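NOVP (Streptomyces caeruleus, PDB 2WK1) transfers a methyl group from S-adenosyl-L-methionine to the 4-hydroxyl of the noviose sugar, the penultimate step of novobiocin biosynthesis. Local coordinates at residues A[40-45]-A[184-189]; A[92-97]-A[125-130]; A[230-235]-A[256-261]; A[268-271]-A[275-278]. All coordinates share one frame; numbering follows the deposited sequence.

Interactions 1 and 2 are buried, purely apolar contacts among helices 35-47, 87-103 and 119-130 and the loop leading to strand 191-195. They are joined by two salt bridges, Asp-40 to Arg-95 and Asp-188 to Arg-125, and both border the second subunit. Interaction 3, about 30 Å from interaction 1 between centres and across the chain's centre from it, is a partly buried tyrosine pair between the 3-10 turn after helix 220-230 and helix 249-261. Interaction 4 is the antiparallel hairpin at the sheet edge and alone has hydrogen bonds across it. It touches interaction 2 through Asn-93 and Cys-97, and interaction 3 through Tyr-231 and Arg-259.

Interaction 1 (A[40-45]-A[184-189]); sequences DLMIKV and YDLLDE
Tyr-184 reaches across to Val-45 on helix 35-47, the two side chains running antiparallel alongside one another. Its phenol end does most of the touching: Tyr-184 OH lies 3.5 Å from Val-45 CG1, with ring atom CE2 at 4.1 Å from the same methyl. Val-45 CG1 is anti to the backbone N (chi1 179°), which turns this methyl to the tyrosine, a compact branched residue against a long flat one. Farther back along the ring, Met-42 CE is 4.1 Å from Tyr-184 CD2. The hydroxyl has its polar partner in His-83, so a tyrosine here can be apolar along its ring and satisfied at its end. Asp-185 follows with positive phi in a Schellman motif that terminates helix 174-183. That reversal brings Leu-186 round to the helix as well: its CD1 meets Met-42 CE tip to tip at 3.7 Å. Met-42 is modelled in two conformers, so these details describe one of them; its flexible thioether chain, bent at chi3 (-80°), suits a methyl that must meet two partners. Tyr-184 and Leu-186 also rest on Ile-122, and Met-42 on Leu-123, of helix 119-130, while Val-45 meets Val-45 of the second subunit across the dimer interface.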
loop_
_atom_site.group_PDB
_atom_site.type_symbol
_atom_site.label_atom_id
_atom_site.label_comp_id
_atom_site.label_asym_id
_atom_site.label_seq_id
_atom_site.Cartn_x
_atom_site.Cartn_y
_atom_site.Cartn_z
ATOM N N ASP A 40 6.052 8.012 2.117
ATOM C CA ASP A 40 6.933 7.062 1.464
ATOM C C ASP A 40 6.165 5.797 1.046
ATOM O O ASP A 40 6.294 5.267 -0.076
ATOM C CB ASP A 40 8.094 6.669 2.387
ATOM C CG ASP A 40 9.137 7.755 2.584
ATOM O OD1 ASP A 40 9.143 8.781 1.882
ATOM O OD2 ASP A 40 10.007 7.547 3.479
ATOM N N LEU A 41 5.353 5.290 1.958
ATOM C CA LEU A 41 4.585 4.076 1.686
ATOM C C LEU A 41 3.511 4.348 0.647
ATOM O O LEU A 41 3.283 3.564 -0.266
ATOM C CB LEU A 41 3.979 3.525 2.979
ATOM C CG LEU A 41 3.060 2.335 2.845
ATOM C CD1 LEU A 41 3.829 1.156 2.274
ATOM C CD2 LEU A 41 2.438 1.974 4.189
ATOM N N MET A 42 2.863 5.488 0.744
ATOM C CA MET A 42 1.873 5.796 -0.236
ATOM C C MET A 42 2.383 5.805 -1.655
ATOM O O MET A 42 1.706 5.295 -2.551
ATOM C CB MET A 42 1.107 7.354 0.149
ATOM C CG MET A 42 0.079 7.581 -0.864
ATOM S SD MET A 42 -0.912 8.914 -0.277
ATOM C CE MET A 42 -1.915 8.239 0.818
ATOM N N ILE A 43 3.575 6.383 -1.870
ATOM C CA ILE A 43 4.164 6.377 -3.218
ATOM C C ILE A 43 4.362 4.941 -3.715
ATOM O O ILE A 43 4.036 4.625 -4.854
ATOM C CB ILE A 43 5.445 7.229 -3.215
ATOM C CG1 ILE A 43 5.056 8.724 -3.091
ATOM C CG2 ILE A 43 6.278 6.944 -4.470
ATOM C CD1 ILE A 43 6.210 9.673 -2.830
ATOM N N LYS A 44 4.874 4.072 -2.858
ATOM C CA LYS A 44 5.096 2.676 -3.237
ATOM C C LYS A 44 3.810 1.908 -3.524
ATOM O O LYS A 44 3.742 1.050 -4.417
ATOM C CB LYS A 44 5.847 1.928 -2.140
ATOM C CG LYS A 44 7.235 2.406 -1.877
ATOM C CD LYS A 44 7.764 1.739 -0.585
ATOM C CE LYS A 44 9.270 1.662 -0.504
ATOM N NZ LYS A 44 9.838 2.945 -0.129
ATOM N N VAL A 45 2.764 2.222 -2.769
ATOM C CA VAL A 45 1.471 1.561 -2.958
ATOM C C VAL A 45 0.812 2.058 -4.247
ATOM O O VAL A 45 0.301 1.293 -5.046
ATOM C CB VAL A 45 0.515 1.771 -1.713
ATOM C CG1 VAL A 45 -0.789 1.103 -1.964
ATOM C CG2 VAL A 45 1.199 1.331 -0.412
ATOM N N TYR A 184 -8.252 4.490 0.304
ATOM C CA TYR A 184 -7.166 5.104 1.103
ATOM C C TYR A 184 -7.707 5.944 2.254
ATOM O O TYR A 184 -6.937 6.574 2.969
ATOM C CB TYR A 184 -6.291 6.025 0.219
ATOM C CG TYR A 184 -5.431 5.300 -0.796
ATOM C CD1 TYR A 184 -5.950 4.889 -2.015
ATOM C CD2 TYR A 184 -4.103 5.005 -0.531
ATOM C CE1 TYR A 184 -5.182 4.233 -2.932
ATOM C CE2 TYR A 184 -3.310 4.356 -1.450
ATOM C CZ TYR A 184 -3.851 3.952 -2.648
ATOM O OH TYR A 184 -3.035 3.275 -3.534
ATOM N N ASP A 185 -9.036 5.973 2.415
ATOM C CA ASP A 185 -9.663 6.839 3.374
ATOM C C ASP A 185 -9.403 8.296 3.154
ATOM O O ASP A 185 -9.225 9.065 4.115
ATOM C CB ASP A 185 -9.256 6.429 5.132
ATOM C CG ASP A 185 -10.552 6.993 5.917
ATOM O OD1 ASP A 185 -10.069 6.709 6.859
ATOM O OD2 ASP A 185 -11.513 7.488 5.439
ATOM N N LEU A 186 -9.385 8.684 1.891
ATOM C CA LEU A 186 -9.093 10.055 1.524
ATOM C C LEU A 186 -10.203 10.727 0.714
ATOM O O LEU A 186 -9.990 11.806 0.141
ATOM C CB LEU A 186 -7.750 10.133 0.780
ATOM C CG LEU A 186 -6.506 9.843 1.625
ATOM C CD1 LEU A 186 -5.264 9.698 0.730
ATOM C CD2 LEU A 186 -6.290 10.915 2.652
ATOM N N LEU A 187 -11.390 10.126 0.653
ATOM C CA LEU A 187 -12.505 10.773 -0.039
ATOM C C LEU A 187 -13.243 11.653 0.948
ATOM O O LEU A 187 -14.062 11.176 1.732
ATOM C CB LEU A 187 -13.437 9.747 -0.683
ATOM C CG LEU A 187 -14.531 10.338 -1.587
ATOM C CD1 LEU A 187 -13.946 11.014 -2.835
ATOM C CD2 LEU A 187 -15.535 9.225 -1.977
ATOM N N ASP A 188 -12.946 12.938 0.950
ATOM C CA ASP A 188 -13.581 13.853 1.907
ATOM C C ASP A 188 -13.824 15.206 1.265
ATOM O O ASP A 188 -13.718 15.369 0.046
ATOM C CB ASP A 188 -12.751 13.962 3.202
ATOM C CG ASP A 188 -11.494 14.814 3.053
ATOM O OD1 ASP A 188 -11.077 15.182 1.939
ATOM O OD2 ASP A 188 -10.878 15.144 4.111
ATOM N N GLU A 189 -14.132 16.207 2.077
ATOM C CA GLU A 189 -14.503 17.495 1.553
ATOM C C GLU A 189 -13.411 18.242 0.817
ATOM O O GLU A 189 -13.703 19.157 0.067
ATOM C CB GLU A 189 -15.122 18.379 2.635
ATOM C CG GLU A 189 -14.217 18.729 3.762
ATOM C CD GLU A 189 -14.159 17.679 4.894
ATOM O OE1 GLU A 189 -14.647 16.500 4.762
ATOM O OE2 GLU A 189 -13.588 18.065 5.951
#

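Interaction 2 (A[92-97]-A[125-130]); sequences ENIRQC and RGILRA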
loop_
_atom_site.group_PDB
_atom_site.type_symbol
_atom_site.label_atom_id
_atom_site.label_comp_id
_atom_site.label_asym_id
_atom_site.label_seq_id
_atom_site.Cartn_x
_atom_site.Cartn_y
_atom_site.Cartn_z
ATOM N N GLU A 92 7.340 11.184 -6.817
ATOM C CA GLU A 92 8.242 11.925 -5.954
ATOM C C GLU A 92 8.282 13.417 -6.307
ATOM O O GLU A 92 8.360 14.261 -5.425
ATOM C CB GLU A 92 9.658 11.311 -5.944
ATOM C CG GLU A 92 9.720 9.969 -5.209
ATOM C CD GLU A 92 11.038 9.180 -5.361
ATOM O OE1 GLU A 92 11.778 9.362 -6.368
ATOM O OE2 GLU A 92 11.300 8.315 -4.481
ATOM N N ASN A 93 8.202 13.735 -7.601
ATOM C CA ASN A 93 8.105 15.131 -8.026
ATOM C C ASN A 93 6.862 15.826 -7.489
ATOM O O ASN A 93 6.921 16.969 -7.053
ATOM C CB ASN A 93 8.164 15.197 -9.556
ATOM C CG ASN A 93 7.821 16.571 -10.105
ATOM O OD1 ASN A 93 6.702 16.768 -10.581
ATOM N ND2 ASN A 93 8.750 17.521 -10.008
ATOM N N ILE A 94 5.718 15.148 -7.538
ATOM C CA ILE A 94 4.498 15.716 -6.940
ATOM C C ILE A 94 4.737 16.008 -5.463
ATOM O O ILE A 94 4.414 17.085 -4.962
ATOM C CB ILE A 94 3.295 14.774 -7.064
ATOM C CG1 ILE A 94 2.881 14.654 -8.504
ATOM C CG2 ILE A 94 2.093 15.272 -6.214
ATOM C CD1 ILE A 94 1.807 13.573 -8.742
ATOM N N ARG A 95 5.293 15.033 -4.745
ATOM C CA ARG A 95 5.553 15.226 -3.330
ATOM C C ARG A 95 6.455 16.429 -3.069
ATOM O O ARG A 95 6.181 17.228 -2.170
ATOM C CB ARG A 95 6.112 13.955 -2.704
ATOM C CG ARG A 95 6.321 14.083 -1.203
ATOM C CD ARG A 95 6.983 12.931 -0.653
ATOM N NE ARG A 95 7.321 13.081 0.736
ATOM C CZ ARG A 95 7.828 12.080 1.443
ATOM N NH1 ARG A 95 8.040 10.903 0.863
ATOM N NH2 ARG A 95 8.075 12.254 2.729
ATOM N N GLN A 96 7.543 16.522 -3.826
ATOM C CA GLN A 96 8.462 17.630 -3.619
ATOM C C GLN A 96 7.793 18.982 -3.893
ATOM O O GLN A 96 7.965 19.940 -3.131
ATOM C CB GLN A 96 9.710 17.447 -4.481
ATOM C CG GLN A 96 10.599 16.240 -4.118
ATOM C CD GLN A 96 11.324 16.290 -2.782
ATOM O OE1 GLN A 96 10.761 15.945 -1.736
ATOM N NE2 GLN A 96 12.620 16.615 -2.830
ATOM N N CYS A 97 7.041 19.081 -4.980
ATOM C CA CYS A 97 6.379 20.344 -5.310
ATOM C C CYS A 97 5.314 20.714 -4.288
ATOM O O CYS A 97 5.237 21.869 -3.874
ATOM C CB CYS A 97 5.779 20.278 -6.726
ATOM S SG CYS A 97 6.967 20.244 -8.066
ATOM N N ARG A 125 -3.882 14.531 -2.161
ATOM C CA ARG A 125 -4.708 14.614 -0.975
ATOM C C ARG A 125 -4.005 14.036 0.245
ATOM O O ARG A 125 -4.129 14.570 1.343
ATOM C CB ARG A 125 -6.052 13.908 -1.196
ATOM C CG ARG A 125 -6.983 13.912 0.007
ATOM C CD ARG A 125 -7.449 15.285 0.383
ATOM N NE ARG A 125 -8.134 15.383 1.679
ATOM C CZ ARG A 125 -7.548 15.726 2.818
ATOM N NH1 ARG A 125 -6.258 15.926 2.869
ATOM N NH2 ARG A 125 -8.274 15.928 3.905
ATOM N N GLY A 126 -3.262 12.953 0.054
ATOM C CA GLY A 126 -2.493 12.370 1.151
ATOM C C GLY A 126 -1.420 13.279 1.703
ATOM O O GLY A 126 -1.193 13.281 2.899
ATOM N N ILE A 127 -0.758 14.051 0.847
ATOM C CA ILE A 127 0.266 14.978 1.314
ATOM C C ILE A 127 -0.402 16.043 2.184
ATOM O O ILE A 127 0.107 16.398 3.245
ATOM C CB ILE A 127 1.026 15.602 0.145
ATOM C CG1 ILE A 127 1.781 14.552 -0.680
ATOM C CG2 ILE A 127 1.991 16.653 0.677
ATOM C CD1 ILE A 127 2.106 15.031 -2.100
ATOM N N LEU A 128 -1.554 16.547 1.742
ATOM C CA LEU A 128 -2.281 17.514 2.560
ATOM C C LEU A 128 -2.615 16.895 3.929
ATOM O O LEU A 128 -2.457 17.528 4.969
ATOM C CB LEU A 128 -3.552 18.001 1.881
ATOM C CG LEU A 128 -3.361 18.777 0.571
ATOM C CD1 LEU A 128 -4.715 19.204 0.010
ATOM C CD2 LEU A 128 -2.436 19.997 0.710
ATOM N N ARG A 129 -3.090 15.662 3.934
ATOM C CA ARG A 129 -3.445 14.977 5.180
ATOM C C ARG A 129 -2.236 14.809 6.094
ATOM O O ARG A 129 -2.325 15.042 7.312
ATOM C CB ARG A 129 -4.092 13.627 4.858
ATOM C CG ARG A 129 -4.570 12.818 6.062
ATOM C CD ARG A 129 -6.017 12.999 6.312
ATOM N NE ARG A 129 -6.485 12.151 7.402
ATOM C CZ ARG A 129 -6.336 12.419 8.698
ATOM N NH1 ARG A 129 -5.688 13.497 9.106
ATOM N NH2 ARG A 129 -6.823 11.571 9.603
ATOM N N ALA A 130 -1.096 14.435 5.502
ATOM C CA ALA A 130 0.116 14.194 6.271
ATOM C C ALA A 130 0.561 15.441 6.995
ATOM O O ALA A 130 1.163 15.343 8.071
ATOM C CB ALA A 130 1.240 13.714 5.356
#
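Two helices of the Rossmann-like class I methyltransferase fold meet where Ile-127, on the helix that crosses from strand 109-113 to strand 138-142, pushes its CD1 between Ile-94 and Arg-95 of helix 87-103. Ile-127 CD1 lies 3.7 Å from Arg-95 CA, so it packs against the helix backbone itself, and 4.2 Å from Arg-95 CB. Ile-94 CG2 lies 4.1 Å from Ile-127 CD1, the two isoleucines set at a slant to one another. Ile-127 keeps CG1 anti to its carbonyl carbon (chi1 -62°) with chi2 extended at 159°, and this carries CD1 across to the neighbouring helix, where the CA atoms of Arg-95 and Ile-127 are 7.0 Å apart. A beta-branched, unbent side chain is apt for such a close approach. Arg-95 contributes its aliphatic root here, while its extended chain takes the guanidinium group to Asp-40 in a salt bridge and to Ser-36 in a hydrogen bond. Ile-94 is about 5 Å, side chain to side chain, from Glu-112 of the S-adenosyl-L-methionine site; Glu-92, the predicted proton acceptor, lies two residues earlier on the same helix. Leu-39 of helix 35-47 packs on both Arg-95 and Ile-127, while Ile-94 also touches Leu-123 of helix 119-130.

Interaction 3 (A[230-235]-A[256-261]); sequences LYPKVS and DEYRAK
A single 3-10 turn, residues 231-233, faces the helix end 256-261, the nearest CA atoms being those of Tyr-231 and Tyr-258, 9.8 Å apart. The turn is tied by Lys-233 N to Leu-230 O and by Val-234 N to Tyr-231 O, and that spacing leaves side chains to bridge the gap. Two tyrosines do so. The ring planes of Tyr-231 and Tyr-258 stand at 76° to each other, the centroids of the Tyr-231 and Tyr-258 rings lying 5.9 Å apart in an oblique pair. Tyr-231 CD2 sits at the edge of the Tyr-258 ring, close to its plane and 3.8 Å from Tyr-258 CE2. The phenol end of Tyr-258 also reaches the root of its partner, its OH being 3.6 Å from Tyr-231 CB. Each ring is carried outward because CG is anti to the backbone N (chi1 -176° for Tyr-231 and -173° for Tyr-258), and a long, rigid side chain suits a contact between backbones so far apart. Pro-232, the rigid ring of the turn, adds a looser touch, its CD 4.0 Å from Tyr-258 OH; it is exposed at the margin. In the methyltransferase fold this joins the chain just after helix 220-230, on its way into strands 234-235 and 238-242, to the following helix 249-261. Ile-264, in the loop beyond that helix, packs on both tyrosines, and Tyr-258 also rests on Leu-227 and Thr-228 of helix 220-230. Arg-259, next along the helix, turns instead to Trp-278 in a cation-pi contact.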
loop_
_atom_site.group_PDB
_atom_site.type_symbol
_atom_site.label_atom_id
_atom_site.label_comp_id
_atom_site.label_asym_id
_atom_site.label_seq_id
_atom_site.Cartn_x
_atom_site.Cartn_y
_atom_site.Cartn_z
ATOM N N LEU A 230 -6.026 27.488 -17.009
ATOM C CA LEU A 230 -5.553 27.347 -15.641
ATOM C C LEU A 230 -4.226 27.997 -15.320
ATOM O O LEU A 230 -3.998 28.351 -14.160
ATOM C CB LEU A 230 -5.518 25.882 -15.204
ATOM C CG LEU A 230 -6.846 25.105 -15.270
ATOM C CD1 LEU A 230 -6.687 23.707 -14.733
ATOM C CD2 LEU A 230 -7.984 25.824 -14.530
ATOM N N TYR A 231 -3.341 28.197 -16.296
ATOM C CA TYR A 231 -2.077 28.840 -15.955
ATOM C C TYR A 231 -2.233 30.233 -15.321
ATOM O O TYR A 231 -1.530 30.554 -14.355
ATOM C CB TYR A 231 -1.120 28.911 -17.136
ATOM C CG TYR A 231 0.203 29.485 -16.709
ATOM C CD1 TYR A 231 1.053 28.725 -15.922
ATOM C CD2 TYR A 231 0.578 30.793 -17.010
ATOM C CE1 TYR A 231 2.253 29.192 -15.483
ATOM C CE2 TYR A 231 1.838 31.271 -16.568
ATOM C CZ TYR A 231 2.649 30.436 -15.799
ATOM O OH TYR A 231 3.923 30.760 -15.330
ATOM N N PRO A 232 -3.213 31.026 -15.784
ATOM C CA PRO A 232 -3.368 32.331 -15.141
ATOM C C PRO A 232 -3.719 32.281 -13.649
ATOM O O PRO A 232 -3.598 33.298 -12.967
ATOM C CB PRO A 232 -4.508 32.979 -15.940
ATOM C CG PRO A 232 -4.432 32.368 -17.268
ATOM C CD PRO A 232 -4.032 30.928 -16.998
ATOM N N LYS A 233 -4.174 31.126 -13.160
ATOM C CA LYS A 233 -4.505 30.938 -11.746
ATOM C C LYS A 233 -3.306 30.556 -10.885
ATOM O O LYS A 233 -3.404 30.571 -9.660
ATOM C CB LYS A 233 -5.548 29.838 -11.608
ATOM C CG LYS A 233 -6.822 30.131 -12.340
ATOM C CD LYS A 233 -7.861 29.046 -12.090
ATOM C CE LYS A 233 -9.071 29.154 -13.000
ATOM N NZ LYS A 233 -9.822 30.417 -12.744
ATOM N N VAL A 234 -2.175 30.202 -11.510
ATOM C CA VAL A 234 -1.027 29.696 -10.769
ATOM C C VAL A 234 -0.310 30.839 -10.047
ATOM O O VAL A 234 0.113 31.843 -10.663
ATOM C CB VAL A 234 -0.054 28.908 -11.683
ATOM C CG1 VAL A 234 1.194 28.473 -10.915
ATOM C CG2 VAL A 234 -0.753 27.678 -12.230
ATOM N N SER A 235 -0.178 30.691 -8.733
ATOM C CA SER A 235 0.486 31.675 -7.911
ATOM C C SER A 235 1.982 31.766 -8.206
ATOM O O SER A 235 2.629 30.805 -8.591
ATOM C CB SER A 235 0.349 31.277 -6.446
ATOM O OG SER A 235 -1.006 31.256 -6.080
ATOM N N ASP A 256 5.469 24.410 -25.483
ATOM C CA ASP A 256 6.422 25.387 -26.005
ATOM C C ASP A 256 5.718 26.579 -26.631
ATOM O O ASP A 256 6.152 27.722 -26.467
ATOM C CB ASP A 256 7.355 24.740 -27.028
ATOM C CG ASP A 256 8.368 23.785 -26.411
ATOM O OD1 ASP A 256 8.480 23.681 -25.167
ATOM O OD2 ASP A 256 9.094 23.135 -27.200
ATOM N N GLU A 257 4.622 26.327 -27.335
ATOM C CA GLU A 257 3.895 27.437 -27.941
ATOM C C GLU A 257 3.272 28.366 -26.909
ATOM O O GLU A 257 3.326 29.584 -27.042
ATOM C CB GLU A 257 2.520 26.773 -28.895
ATOM C CG GLU A 257 1.786 27.860 -29.605
ATOM C CD GLU A 257 0.675 27.257 -30.201
ATOM O OE1 GLU A 257 0.517 26.138 -30.309
ATOM O OE2 GLU A 257 -0.274 28.075 -30.637
ATOM N N TYR A 258 2.702 27.795 -25.864
ATOM C CA TYR A 258 2.102 28.614 -24.825
ATOM C C TYR A 258 3.155 29.461 -24.118
ATOM O O TYR A 258 2.974 30.669 -23.916
ATOM C CB TYR A 258 1.370 27.733 -23.796
ATOM C CG TYR A 258 0.584 28.540 -22.786
ATOM C CD1 TYR A 258 -0.693 28.999 -23.074
ATOM C CD2 TYR A 258 1.141 28.914 -21.565
ATOM C CE1 TYR A 258 -1.384 29.770 -22.165
ATOM C CE2 TYR A 258 0.442 29.686 -20.646
ATOM C CZ TYR A 258 -0.810 30.129 -20.966
ATOM O OH TYR A 258 -1.511 30.902 -20.075
ATOM N N ARG A 259 4.286 28.835 -23.785
ATOM C CA ARG A 259 5.366 29.549 -23.122
ATOM C C ARG A 259 5.939 30.678 -23.995
ATOM O O ARG A 259 6.235 31.759 -23.491
ATOM C CB ARG A 259 6.470 28.590 -22.678
ATOM C CG ARG A 259 6.026 27.722 -21.477
ATOM C CD ARG A 259 6.908 26.514 -21.301
ATOM N NE ARG A 259 8.325 26.862 -21.199
ATOM C CZ ARG A 259 8.932 27.298 -20.103
ATOM N NH1 ARG A 259 8.275 27.426 -18.961
ATOM N NH2 ARG A 259 10.207 27.626 -20.151
ATOM N N ALA A 260 6.077 30.418 -25.290
ATOM C CA ALA A 260 6.573 31.435 -26.226
ATOM C C ALA A 260 5.568 32.565 -26.347
ATOM O O ALA A 260 5.946 33.757 -26.281
ATOM C CB ALA A 260 6.877 30.807 -27.589
ATOM N N LYS A 261 4.298 32.227 -26.515
ATOM C CA LYS A 261 3.231 33.243 -26.684
ATOM C C LYS A 261 3.145 34.211 -25.511
ATOM O O LYS A 261 2.931 35.417 -25.708
ATOM C CB LYS A 261 1.877 32.570 -26.895
ATOM C CG LYS A 261 0.699 33.523 -27.047
#

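Interaction 4 (A[268-271]-A[275-278]); sequences LITI and GVYW
Ile-269 and Tyr-277 form a tightly packed part of this hairpin, an antiparallel hydrogen-bonded pair. Ile-269 N reaches Tyr-277 O at 2.8 Å, almost straight (171°), and Tyr-277 N returns to Ile-269 O at 2.9 Å. Tyr-277 CG lies between its backbone N and carbonyl carbon (chi1 72°), turning the ring to the neighbouring strand. In the conformer given, Ile-269 CG2 lies 3.5 Å from Tyr-277 CE1 and CD1 sits over one ring face in a CH-pi contact. A broad ring beside a branched aliphatic chain suits this shared face, where Asn-93 and Cys-97 of helix 87-103 also touch the tyrosine. Strand 276-279, the antiparallel one, is inserted between 238-242 and the edge strand 269-270, the 3-2-1-4-5-7-6 order of class I methyltransferases. Near the turn Ile-271 N bonds to Gly-275 O at 2.9 Å, the donor lying above the carbonyl plane, and glycine lets Ile-271 CD1 settle against the backbone, 3.7 Å from Val-276 O. Leu-268 CD2 makes another close contact, 3.4 Å from Trp-278 CE3, the two side chains lying alongside. Looser is the pair on the sheet face opposite Tyr-277: Thr-270 CG2, exposed at the edge, is 4.5 Å from CG1 of buried Val-276.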
loop_
_atom_site.group_PDB
_atom_site.type_symbol
_atom_site.label_atom_id
_atom_site.label_comp_id
_atom_site.label_asym_id
_atom_site.label_seq_id
_atom_site.Cartn_x
_atom_site.Cartn_y
_atom_site.Cartn_z
ATOM N N LEU A 268 12.370 25.055 -17.723
ATOM C CA LEU A 268 11.859 23.687 -17.605
ATOM C C LEU A 268 12.920 22.788 -17.035
ATOM O O LEU A 268 14.040 22.726 -17.567
ATOM C CB LEU A 268 11.415 23.128 -18.935
ATOM C CG LEU A 268 10.295 23.845 -19.656
ATOM C CD1 LEU A 268 10.093 23.209 -21.017
ATOM C CD2 LEU A 268 9.010 23.806 -18.859
ATOM N N ILE A 269 12.563 22.073 -15.978
ATOM C CA ILE A 269 13.429 21.148 -15.289
ATOM C C ILE A 269 12.943 19.738 -15.489
ATOM O O ILE A 269 11.767 19.465 -15.369
ATOM C CB ILE A 269 13.408 21.409 -13.554
ATOM C CG1 ILE A 269 13.745 22.860 -13.308
ATOM C CG2 ILE A 269 14.225 20.351 -12.884
ATOM C CD1 ILE A 269 13.068 23.469 -12.155
ATOM N N THR A 270 13.844 18.833 -15.798
ATOM C CA THR A 270 13.432 17.468 -16.043
ATOM C C THR A 270 13.138 16.702 -14.764
ATOM O O THR A 270 13.680 17.012 -13.695
ATOM C CB THR A 270 14.460 16.669 -16.851
ATOM O OG1 THR A 270 15.540 16.273 -15.986
ATOM C CG2 THR A 270 14.980 17.429 -18.087
ATOM N N ILE A 271 12.279 15.686 -14.897
ATOM C CA ILE A 271 11.945 14.765 -13.805
ATOM C C ILE A 271 12.512 13.363 -14.015
ATOM O O ILE A 271 13.174 12.797 -13.148
ATOM C CB ILE A 271 10.405 14.662 -13.637
ATOM C CG1 ILE A 271 9.807 16.033 -13.335
ATOM C CG2 ILE A 271 10.084 13.662 -12.543
ATOM C CD1 ILE A 271 8.319 16.181 -13.542
ATOM N N GLY A 275 8.854 13.518 -18.059
ATOM C CA GLY A 275 8.243 14.722 -17.510
ATOM C C GLY A 275 9.206 15.860 -17.276
ATOM O O GLY A 275 10.422 15.660 -17.091
ATOM N N VAL A 276 8.641 17.060 -17.242
ATOM C CA VAL A 276 9.348 18.281 -16.854
ATOM C C VAL A 276 8.423 19.121 -15.974
ATOM O O VAL A 276 7.214 18.872 -15.908
ATOM C CB VAL A 276 9.806 19.128 -18.082
ATOM C CG1 VAL A 276 10.712 18.283 -19.041
ATOM C CG2 VAL A 276 8.612 19.652 -18.866
ATOM N N TYR A 277 8.971 20.147 -15.331
ATOM C CA TYR A 277 8.179 21.081 -14.574
ATOM C C TYR A 277 8.836 22.436 -14.541
ATOM O O TYR A 277 10.028 22.553 -14.815
ATOM C CB TYR A 277 7.897 20.552 -13.144
ATOM C CG TYR A 277 9.062 20.547 -12.204
ATOM C CD1 TYR A 277 10.098 19.657 -12.330
ATOM C CD2 TYR A 277 9.090 21.408 -11.140
ATOM C CE1 TYR A 277 11.160 19.660 -11.442
ATOM C CE2 TYR A 277 10.140 21.404 -10.240
ATOM C CZ TYR A 277 11.189 20.535 -10.420
ATOM O OH TYR A 277 12.235 20.540 -9.511
ATOM N N TRP A 278 8.085 23.455 -14.170
ATOM C CA TRP A 278 8.664 24.745 -13.873
ATOM C C TRP A 278 7.994 25.375 -12.685
ATOM O O TRP A 278 6.874 25.034 -12.321
ATOM C CB TRP A 278 8.626 25.682 -15.093
ATOM C CG TRP A 278 7.344 26.397 -15.468
ATOM C CD1 TRP A 278 6.968 27.654 -15.075
ATOM C CD2 TRP A 278 6.383 26.002 -16.466
ATOM N NE1 TRP A 278 5.805 28.028 -15.705
ATOM C CE2 TRP A 278 5.433 27.045 -16.576
ATOM C CE3 TRP A 278 6.204 24.848 -17.233
ATOM C CZ2 TRP A 278 4.357 26.977 -17.450
ATOM C CZ3 TRP A 278 5.142 24.802 -18.112
ATOM C CH2 TRP A 278 4.236 25.849 -18.217
#